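Local coordinates for sulfate adenylyltransferase (Allochromatium vinosum, PDB 4DNX), which catalyses the reaction of sulfate with ATP to give adenosine 5'-phosphosulfate and diphosphate, in the pathway from sulfate to sulfite, at residues A[275-280]-A[312-317]; A[279-284]-A[321-326]. All blocks are in the same frame, centred on the assembly; numbering follows the deposited sequence.

Contacts 1 and 2 follow one another down helix 274-287, with centres about 9 Å apart. They share Leu-279 and His-280. Along the chain the helix comes first, then strand 291-294, helix 309-316 with segment 312-317, and segment 321-326 leading into strand 326-329. Contact 1 is helix on helix, and contact 2 is loop on helix. They join at Phe-314, whose CE2 lies 3.8 Å from CB of Ala-281. Both lie in the ATP-sulfurylase part of the chain, beside a five-stranded parallel sheet of order 3-2-1-4-5. In this Rossmann-like fold, the two contacts pack the connection between the last two strands onto the preceding crossover helix.

Contact 1. Residues A[275-280]-A[312-317]; sequences REAVLH and TIFDDA
Phe-314 reaches across to Ala-277 and Val-278 with the far rim of its ring. Its CG stands anti to the carbonyl carbon (chi1 -70°), which points the ring from CB toward helix 274-287. Further out the two sides of the ring part company. CE1 comes to 4.4 Å from CB of Ala-277, while CE2 borders CA of Val-278 at 4.2 Å. CZ, the tip, is 3.7 Å from the backbone O of Ala-277. That oxygen lies at the ring edge, in the ring plane. CG2 of Val-278 lies over one face, 4.0 Å from CZ.

The same methyl also receives Ile-313, whose side chain crosses that of Val-278 at a slant. CG2 of Ile-313 is 3.8 Å from CG2 of Val-278. CD1 of Ile-313 extends further up the helix and rests 4.0 Å from N of Arg-275. One branch of Val-278 is thus held between an isoleucine and a phenylalanine.

The short helix segments 275-280 and 312-316 cross at -80°, with axes 10.0 Å apart. The helices therefore meet over a small patch. Beyond it, Val-278 also touches Val-318, and Phe-314 reaches Ile-294 on strand 291-294.

The guanidinium of Arg-275 is hydrogen-bonded to the backbone oxygens of Ala-68 and Pro-80. What holds segments 275-280 and 312-317 to each other is apolar contact. The carbonyl oxygen at the ring edge faces the C-H at CZ, which probably adds a slight electrostatic attraction.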
ATOM      1  N   ARG A 275     -20.254  20.869   6.945  1.00 17.28           N
ATOM      2  CA  ARG A 275     -20.558  19.466   7.291  1.00 17.68           C
ATOM      3  C   ARG A 275     -19.495  18.421   6.848  1.00 16.36           C
ATOM      4  O   ARG A 275     -19.233  17.440   7.571  1.00 15.63           O
ATOM      5  CB  ARG A 275     -21.928  19.046   6.799  1.00 18.11           C
ATOM      6  CG  ARG A 275     -22.322  17.630   7.296  1.00 21.24           C
ATOM      7  CD  ARG A 275     -22.565  17.569   8.858  1.00 23.36           C
ATOM      8  NE  ARG A 275     -23.766  18.286   9.214  1.00 21.79           N
ATOM      9  CZ  ARG A 275     -24.957  17.703   9.409  1.00 21.17           C
ATOM     10  NH1 ARG A 275     -25.083  16.387   9.381  1.00 18.80           N
ATOM     11  NH2 ARG A 275     -26.006  18.442   9.664  1.00 22.40           N
ATOM     12  N   GLU A 276     -18.886  18.629   5.681  1.00 16.09           N
ATOM     13  CA  GLU A 276     -17.889  17.717   5.184  1.00 14.81           C
ATOM     14  C   GLU A 276     -16.595  17.867   5.992  1.00 14.50           C
ATOM     15  O   GLU A 276     -15.881  16.885   6.186  1.00 14.93           O
ATOM     16  CB  GLU A 276     -17.642  17.943   3.692  1.00 15.90           C
ATOM     17  CG  GLU A 276     -16.741  16.911   3.075  1.00 15.94           C
ATOM     18  CD  GLU A 276     -16.848  16.868   1.567  1.00 16.36           C
ATOM     19  OE1 GLU A 276     -17.286  17.902   1.018  1.00 17.08           O
ATOM     20  OE2 GLU A 276     -16.492  15.819   0.966  1.00 18.00           O
ATOM     21  N   ALA A 277     -16.335  19.091   6.495  1.00 14.14           N
ATOM     22  CA  ALA A 277     -15.154  19.329   7.330  1.00 13.99           C
ATOM     23  C   ALA A 277     -15.227  18.470   8.604  1.00 13.64           C
ATOM     24  O   ALA A 277     -14.198  17.956   9.066  1.00 13.54           O
ATOM     25  CB  ALA A 277     -15.001  20.838   7.673  1.00 14.19           C
ATOM     26  N   VAL A 278     -16.429  18.297   9.169  1.00 14.22           N
ATOM     27  CA  VAL A 278     -16.569  17.428  10.338  1.00 13.62           C
ATOM     28  C   VAL A 278     -16.268  15.957   9.977  1.00 13.44           C
ATOM     29  O   VAL A 278     -15.610  15.221  10.767  1.00 13.98           O
ATOM     30  CB  VAL A 278     -17.974  17.563  10.985  1.00 14.11           C
ATOM     31  CG1 VAL A 278     -18.074  16.657  12.205  1.00 14.21           C
ATOM     32  CG2 VAL A 278     -18.192  19.057  11.372  1.00 15.03           C
ATOM     33  N   LEU A 279     -16.777  15.520   8.830  1.00 12.33           N
ATOM     34  CA  LEU A 279     -16.457  14.170   8.350  1.00 12.12           C
ATOM     35  C   LEU A 279     -14.938  13.978   8.178  1.00 11.17           C
ATOM     36  O   LEU A 279     -14.373  12.948   8.609  1.00 10.74           O
ATOM     37  CB  LEU A 279     -17.177  13.910   7.025  1.00 12.71           C
ATOM     38  CG  LEU A 279     -16.969  12.495   6.503  1.00 12.96           C
ATOM     39  CD1 LEU A 279     -17.576  11.460   7.493  1.00 12.58           C
ATOM     40  CD2 LEU A 279     -17.616  12.376   5.091  1.00 13.45           C
ATOM     41  N   HIS A 280     -14.282  14.977   7.555  1.00 11.86           N
ATOM     42  CA  HIS A 280     -12.806  14.997   7.406  1.00 12.08           C
ATOM     43  C   HIS A 280     -12.085  14.858   8.730  1.00 12.41           C
ATOM     44  O   HIS A 280     -11.169  14.053   8.817  1.00 13.60           O
ATOM     45  CB  HIS A 280     -12.360  16.287   6.745  1.00 13.17           C
ATOM     46  CG  HIS A 280     -12.674  16.372   5.287  1.00 15.49           C
ATOM     47  ND1 HIS A 280     -12.498  17.548   4.573  1.00 16.77           N
ATOM     48  CD2 HIS A 280     -13.152  15.457   4.411  1.00 15.58           C
ATOM     49  CE1 HIS A 280     -12.845  17.337   3.309  1.00 18.29           C
ATOM     50  NE2 HIS A 280     -13.239  16.075   3.183  1.00 17.62           N
ATOM     51  N   THR A 312     -15.814  27.241  12.364  1.00 21.72           N
ATOM     52  CA  THR A 312     -16.678  27.551  13.521  1.00 22.83           C
ATOM     53  C   THR A 312     -17.737  26.467  13.814  1.00 22.37           C
ATOM     54  O   THR A 312     -18.302  26.439  14.904  1.00 22.39           O
ATOM     55  CB  THR A 312     -17.339  28.934  13.415  1.00 24.48           C
ATOM     56  OG1 THR A 312     -18.175  28.978  12.247  1.00 25.01           O
ATOM     57  CG2 THR A 312     -16.254  30.028  13.357  1.00 24.31           C
ATOM     58  N   ILE A 313     -17.991  25.584  12.850  1.00 20.83           N
ATOM     59  CA  ILE A 313     -18.964  24.511  13.079  1.00 21.65           C
ATOM     60  C   ILE A 313     -18.489  23.670  14.289  1.00 21.84           C
ATOM     61  O   ILE A 313     -19.299  23.081  15.016  1.00 22.44           O
ATOM     62  CB  ILE A 313     -19.132  23.614  11.823  1.00 20.80           C
ATOM     63  CG1 ILE A 313     -20.321  22.654  12.001  1.00 21.12           C
ATOM     64  CG2 ILE A 313     -17.819  22.857  11.437  1.00 20.52           C
ATOM     65  CD1 ILE A 313     -20.809  22.033  10.679  1.00 21.33           C
ATOM     66  N   PHE A 314     -17.173  23.652  14.529  1.00 21.97           N
ATOM     67  CA  PHE A 314     -16.630  22.864  15.641  1.00 23.17           C
ATOM     68  C   PHE A 314     -16.902  23.491  17.019  1.00 28.41           C
ATOM     69  O   PHE A 314     -16.841  22.782  18.024  1.00 31.02           O
ATOM     70  CB  PHE A 314     -15.112  22.594  15.444  1.00 20.09           C
ATOM     71  CG  PHE A 314     -14.827  21.650  14.324  1.00 18.58           C
ATOM     72  CD1 PHE A 314     -14.626  22.143  13.045  1.00 17.24           C
ATOM     73  CD2 PHE A 314     -14.796  20.261  14.519  1.00 17.28           C
ATOM     74  CE1 PHE A 314     -14.388  21.304  11.983  1.00 15.79           C
ATOM     75  CE2 PHE A 314     -14.547  19.398  13.434  1.00 16.10           C
ATOM     76  CZ  PHE A 314     -14.345  19.916  12.172  1.00 16.34           C
ATOM     77  N   ASP A 315     -17.234  24.783  17.047  1.00 31.00           N
ATOM     78  CA  ASP A 315     -17.501  25.515  18.302  1.00 36.44           C
ATOM     79  C   ASP A 315     -18.870  25.206  18.877  1.00 40.39           C
ATOM     80  O   ASP A 315     -19.029  25.055  20.091  1.00 39.07           O
ATOM     81  CB  ASP A 315     -17.437  27.035  18.087  1.00 40.44           C
ATOM     82  CG  ASP A 315     -16.043  27.529  17.761  1.00 43.59           C
ATOM     83  OD1 ASP A 315     -15.056  26.879  18.177  1.00 42.20           O
ATOM     84  OD2 ASP A 315     -15.948  28.581  17.095  1.00 48.87           O
ATOM     85  N   ASP A 316     -19.870  25.142  18.003  1.00 42.22           N
ATOM     86  CA  ASP A 316     -21.247  25.052  18.472  1.00 47.27           C
ATOM     87  C   ASP A 316     -21.915  23.750  18.073  1.00 43.68           C
ATOM     88  O   ASP A 316     -22.429  23.035  18.941  1.00 46.77           O
ATOM     89  CB  ASP A 316     -22.077  26.262  18.002  1.00 53.25           C
ATOM     90  CG  ASP A 316     -21.443  26.989  16.814  1.00 55.58           C
ATOM     91  OD1 ASP A 316     -20.985  26.301  15.874  1.00 49.61           O
ATOM     92  OD2 ASP A 316     -21.398  28.242  16.834  1.00 56.59           O
ATOM     93  N   ALA A 317     -21.889  23.430  16.779  1.00 35.48           N
ATOM     94  CA  ALA A 317     -22.712  22.345  16.272  1.00 34.24           C
ATOM     95  C   ALA A 317     -22.190  20.955  16.630  1.00 33.02           C
ATOM     96  O   ALA A 317     -22.984  20.055  16.902  1.00 35.46           O
ATOM     97  CB  ALA A 317     -22.960  22.466  14.747  1.00 34.08           C
TER

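Contact 2. Residues A[279-284]-A[321-326]; sequences LHAYFR and DVLAIE
Ile-325 lies over one turn of helix 274-287, across Ala-281 and Arg-284. With CG1 anti to the backbone N (chi1 -171°), CD1 is carried toward Arg-284 while CG2 points at Ala-281. CG2 sits 3.5 Å from the backbone O of Ala-281 and also touches that residue's CB. CD1 reaches one turn on and stops 3.7 Å from CB of Arg-284.

Leu-323 uses both its methyls beside it. CD1 meets CB of Ala-281 at 4.1 Å. CD2 lies 4.0 Å from CA of Tyr-282 and approaches the tyrosine ring obliquely. The small CB of Ala-281 is therefore shared by Ile-325 and Leu-323, and its small size probably lets the loop come close: the CA atoms of Ala-281 and Ile-325 are 6.8 Å apart.

With an alanine in place of Ile-325, CG1, CG2 and CD1 would be gone, which would probably leave a gap between the loop, Ala-281 and Phe-292 and take an apolar neighbour from CB of Arg-284.

The polar ends turn elsewhere. Arg-284 gives NE to ND1 of His-227 and NH2 to OE1 of Gln-199, while CE1 of Phe-283 lies above one face of its guanidinium, toward the rim. Tyr-282 OH is hydrogen-bonded to the backbone O of Ser-53. Gln-285, next on the helix, ties the loop down by polar means: its OE1 accepts from the backbone N of both Ala-324 and Ile-325.

Helix 274-287 is the beta-alpha-beta crossover from strand 260-266 to strand 291-294. Segment 321-326 follows helix 309-316 and ends at Glu-326, the start of strand 326-329, an edge strand of the sheet within this chain, next to 291-294. Ile-325 also touches Phe-292 of that neighbouring strand, so it is wedged between crossover helix and sheet.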
ATOM      1  N   LEU A 279     -16.777  15.520   8.830  1.00 12.33           N
ATOM      2  CA  LEU A 279     -16.457  14.170   8.350  1.00 12.12           C
ATOM      3  C   LEU A 279     -14.938  13.978   8.178  1.00 11.17           C
ATOM      4  O   LEU A 279     -14.373  12.948   8.609  1.00 10.74           O
ATOM      5  CB  LEU A 279     -17.177  13.910   7.025  1.00 12.71           C
ATOM      6  CG  LEU A 279     -16.969  12.495   6.503  1.00 12.96           C
ATOM      7  CD1 LEU A 279     -17.576  11.460   7.493  1.00 12.58           C
ATOM      8  CD2 LEU A 279     -17.616  12.376   5.091  1.00 13.45           C
ATOM      9  N   HIS A 280     -14.282  14.977   7.555  1.00 11.86           N
ATOM     10  CA  HIS A 280     -12.806  14.997   7.406  1.00 12.08           C
ATOM     11  C   HIS A 280     -12.085  14.858   8.730  1.00 12.41           C
ATOM     12  O   HIS A 280     -11.169  14.053   8.817  1.00 13.60           O
ATOM     13  CB  HIS A 280     -12.360  16.287   6.745  1.00 13.17           C
ATOM     14  CG  HIS A 280     -12.674  16.372   5.287  1.00 15.49           C
ATOM     15  ND1 HIS A 280     -12.498  17.548   4.573  1.00 16.77           N
ATOM     16  CD2 HIS A 280     -13.152  15.457   4.411  1.00 15.58           C
ATOM     17  CE1 HIS A 280     -12.845  17.337   3.309  1.00 18.29           C
ATOM     18  NE2 HIS A 280     -13.239  16.075   3.183  1.00 17.62           N
ATOM     19  N   ALA A 281     -12.509  15.613   9.748  1.00 11.44           N
ATOM     20  CA  ALA A 281     -11.905  15.511  11.086  1.00 11.87           C
ATOM     21  C   ALA A 281     -12.105  14.109  11.669  1.00 12.64           C
ATOM     22  O   ALA A 281     -11.174  13.495  12.240  1.00 12.17           O
ATOM     23  CB  ALA A 281     -12.437  16.617  12.021  1.00 12.89           C
ATOM     24  N   TYR A 282     -13.301  13.570  11.465  1.00 12.17           N
ATOM     25  CA  TYR A 282     -13.623  12.244  11.984  1.00 12.21           C
ATOM     26  C   TYR A 282     -12.660  11.177  11.441  1.00 11.87           C
ATOM     27  O   TYR A 282     -12.028  10.435  12.240  1.00 11.60           O
ATOM     28  CB  TYR A 282     -15.045  11.927  11.570  1.00 12.06           C
ATOM     29  CG  TYR A 282     -15.587  10.618  12.139  1.00 11.13           C
ATOM     30  CD1 TYR A 282     -15.191   9.389  11.601  1.00 11.33           C
ATOM     31  CD2 TYR A 282     -16.498  10.644  13.173  1.00 12.53           C
ATOM     32  CE1 TYR A 282     -15.686   8.174  12.162  1.00 11.18           C
ATOM     33  CE2 TYR A 282     -17.021   9.474  13.734  1.00 11.95           C
ATOM     34  CZ  TYR A 282     -16.598   8.240  13.215  1.00 11.51           C
ATOM     35  OH  TYR A 282     -17.099   7.091  13.789  1.00 12.53           O
ATOM     36  N   PHE A 283     -12.511  11.097  10.117  1.00 10.18           N
ATOM     37  CA  PHE A 283     -11.655  10.039   9.579  1.00 10.69           C
ATOM     38  C   PHE A 283     -10.153  10.271   9.763  1.00 10.53           C
ATOM     39  O   PHE A 283      -9.374   9.305   9.833  1.00 11.18           O
ATOM     40  CB  PHE A 283     -12.060   9.539   8.175  1.00 10.80           C
ATOM     41  CG  PHE A 283     -11.878  10.503   7.029  1.00 10.89           C
ATOM     42  CD1 PHE A 283     -10.635  10.668   6.416  1.00  9.88           C
ATOM     43  CD2 PHE A 283     -13.018  11.067   6.436  1.00 10.86           C
ATOM     44  CE1 PHE A 283     -10.512  11.518   5.251  1.00 11.38           C
ATOM     45  CE2 PHE A 283     -12.934  11.907   5.300  1.00 11.46           C
ATOM     46  CZ  PHE A 283     -11.678  12.121   4.690  1.00 11.91           C
ATOM     47  N   ARG A 284      -9.788  11.544   9.936  1.00 11.09           N
ATOM     48  CA  ARG A 284      -8.391  11.857  10.225  1.00 12.65           C
ATOM     49  C   ARG A 284      -8.042  11.447  11.643  1.00 11.25           C
ATOM     50  O   ARG A 284      -6.892  11.068  11.928  1.00 11.58           O
ATOM     51  CB  ARG A 284      -8.087  13.342   9.968  1.00 14.69           C
ATOM     52  CG  ARG A 284      -7.496  13.628   8.584  1.00 20.48           C
ATOM     53  CD  ARG A 284      -8.410  13.268   7.544  1.00 20.57           C
ATOM     54  NE  ARG A 284      -7.996  13.408   6.120  1.00 20.21           N
ATOM     55  CZ  ARG A 284      -8.514  14.234   5.202  1.00 19.71           C
ATOM     56  NH1 ARG A 284      -9.363  15.209   5.523  1.00 22.60           N
ATOM     57  NH2 ARG A 284      -8.181  14.078   3.914  1.00 15.31           N
ATOM     58  N   ASP A 321     -16.796  17.103  23.147  1.00 37.25           N
ATOM     59  CA  ASP A 321     -15.949  15.934  23.390  1.00 40.16           C
ATOM     60  C   ASP A 321     -16.266  14.634  22.590  1.00 35.67           C
ATOM     61  O   ASP A 321     -15.854  13.545  22.990  1.00 36.96           O
ATOM     62  CB  ASP A 321     -15.835  15.676  24.907  1.00 48.81           C
ATOM     63  CG  ASP A 321     -15.238  16.877  25.667  1.00 55.54           C
ATOM     64  OD1 ASP A 321     -15.449  16.991  26.897  1.00 58.72           O
ATOM     65  OD2 ASP A 321     -14.558  17.716  25.030  1.00 58.91           O
ATOM     66  N   VAL A 322     -16.977  14.728  21.472  1.00 26.88           N
ATOM     67  CA  VAL A 322     -17.055  13.545  20.593  1.00 24.42           C
ATOM     68  C   VAL A 322     -15.757  13.302  19.807  1.00 22.18           C
ATOM     69  O   VAL A 322     -15.425  12.151  19.468  1.00 22.90           O
ATOM     70  CB  VAL A 322     -18.273  13.559  19.631  1.00 23.24           C
ATOM     71  CG1 VAL A 322     -19.560  13.449  20.451  1.00 27.11           C
ATOM     72  CG2 VAL A 322     -18.265  14.792  18.757  1.00 22.60           C
ATOM     73  N   LEU A 323     -15.044  14.384  19.506  1.00 20.60           N
ATOM     74  CA  LEU A 323     -13.783  14.302  18.771  1.00 19.28           C
ATOM     75  C   LEU A 323     -12.651  14.715  19.660  1.00 20.62           C
ATOM     76  O   LEU A 323     -12.781  15.656  20.420  1.00 22.08           O
ATOM     77  CB  LEU A 323     -13.780  15.247  17.556  1.00 19.34           C
ATOM     78  CG  LEU A 323     -14.684  14.827  16.385  1.00 18.86           C
ATOM     79  CD1 LEU A 323     -14.726  15.936  15.334  1.00 21.54           C
ATOM     80  CD2 LEU A 323     -14.237  13.528  15.742  1.00 21.89           C
ATOM     81  N   ALA A 324     -11.525  14.023  19.537  1.00 18.54           N
ATOM     82  CA  ALA A 324     -10.322  14.422  20.227  1.00 18.39           C
ATOM     83  C   ALA A 324      -9.355  15.178  19.339  1.00 17.29           C
ATOM     84  O   ALA A 324      -8.513  15.912  19.844  1.00 17.50           O
ATOM     85  CB  ALA A 324      -9.631  13.222  20.892  1.00 19.83           C
ATOM     86  N   ILE A 325      -9.455  14.978  18.018  1.00 15.52           N
ATOM     87  CA  ILE A 325      -8.598  15.713  17.059  1.00 14.87           C
ATOM     88  C   ILE A 325      -8.880  17.212  17.165  1.00 16.36           C
ATOM     89  O   ILE A 325     -10.044  17.620  17.400  1.00 17.05           O
ATOM     90  CB  ILE A 325      -8.769  15.170  15.619  1.00 14.01           C
ATOM     91  CG1 ILE A 325      -7.731  15.775  14.648  1.00 13.49           C
ATOM     92  CG2 ILE A 325     -10.234  15.355  15.089  1.00 12.93           C
ATOM     93  CD1 ILE A 325      -7.626  15.035  13.247  1.00 13.33           C
ATOM     94  N   GLU A 326      -7.831  18.026  17.014  1.00 16.28           N
ATOM     95  CA  GLU A 326      -7.949  19.489  17.143  1.00 18.58           C
ATOM     96  C   GLU A 326      -7.800  20.127  15.763  1.00 17.91           C
ATOM     97  O   GLU A 326      -7.150  19.565  14.900  1.00 17.25           O
ATOM     98  CB  GLU A 326      -6.850  20.027  18.062  1.00 22.33           C
ATOM     99  CG  GLU A 326      -7.019  19.613  19.513  1.00 32.25           C
ATOM    100  CD  GLU A 326      -5.916  20.164  20.386  1.00 43.00           C
ATOM    101  OE1 GLU A 326      -5.266  19.361  21.106  1.00 51.80           O
ATOM    102  OE2 GLU A 326      -5.681  21.399  20.334  1.00 47.80           O
TER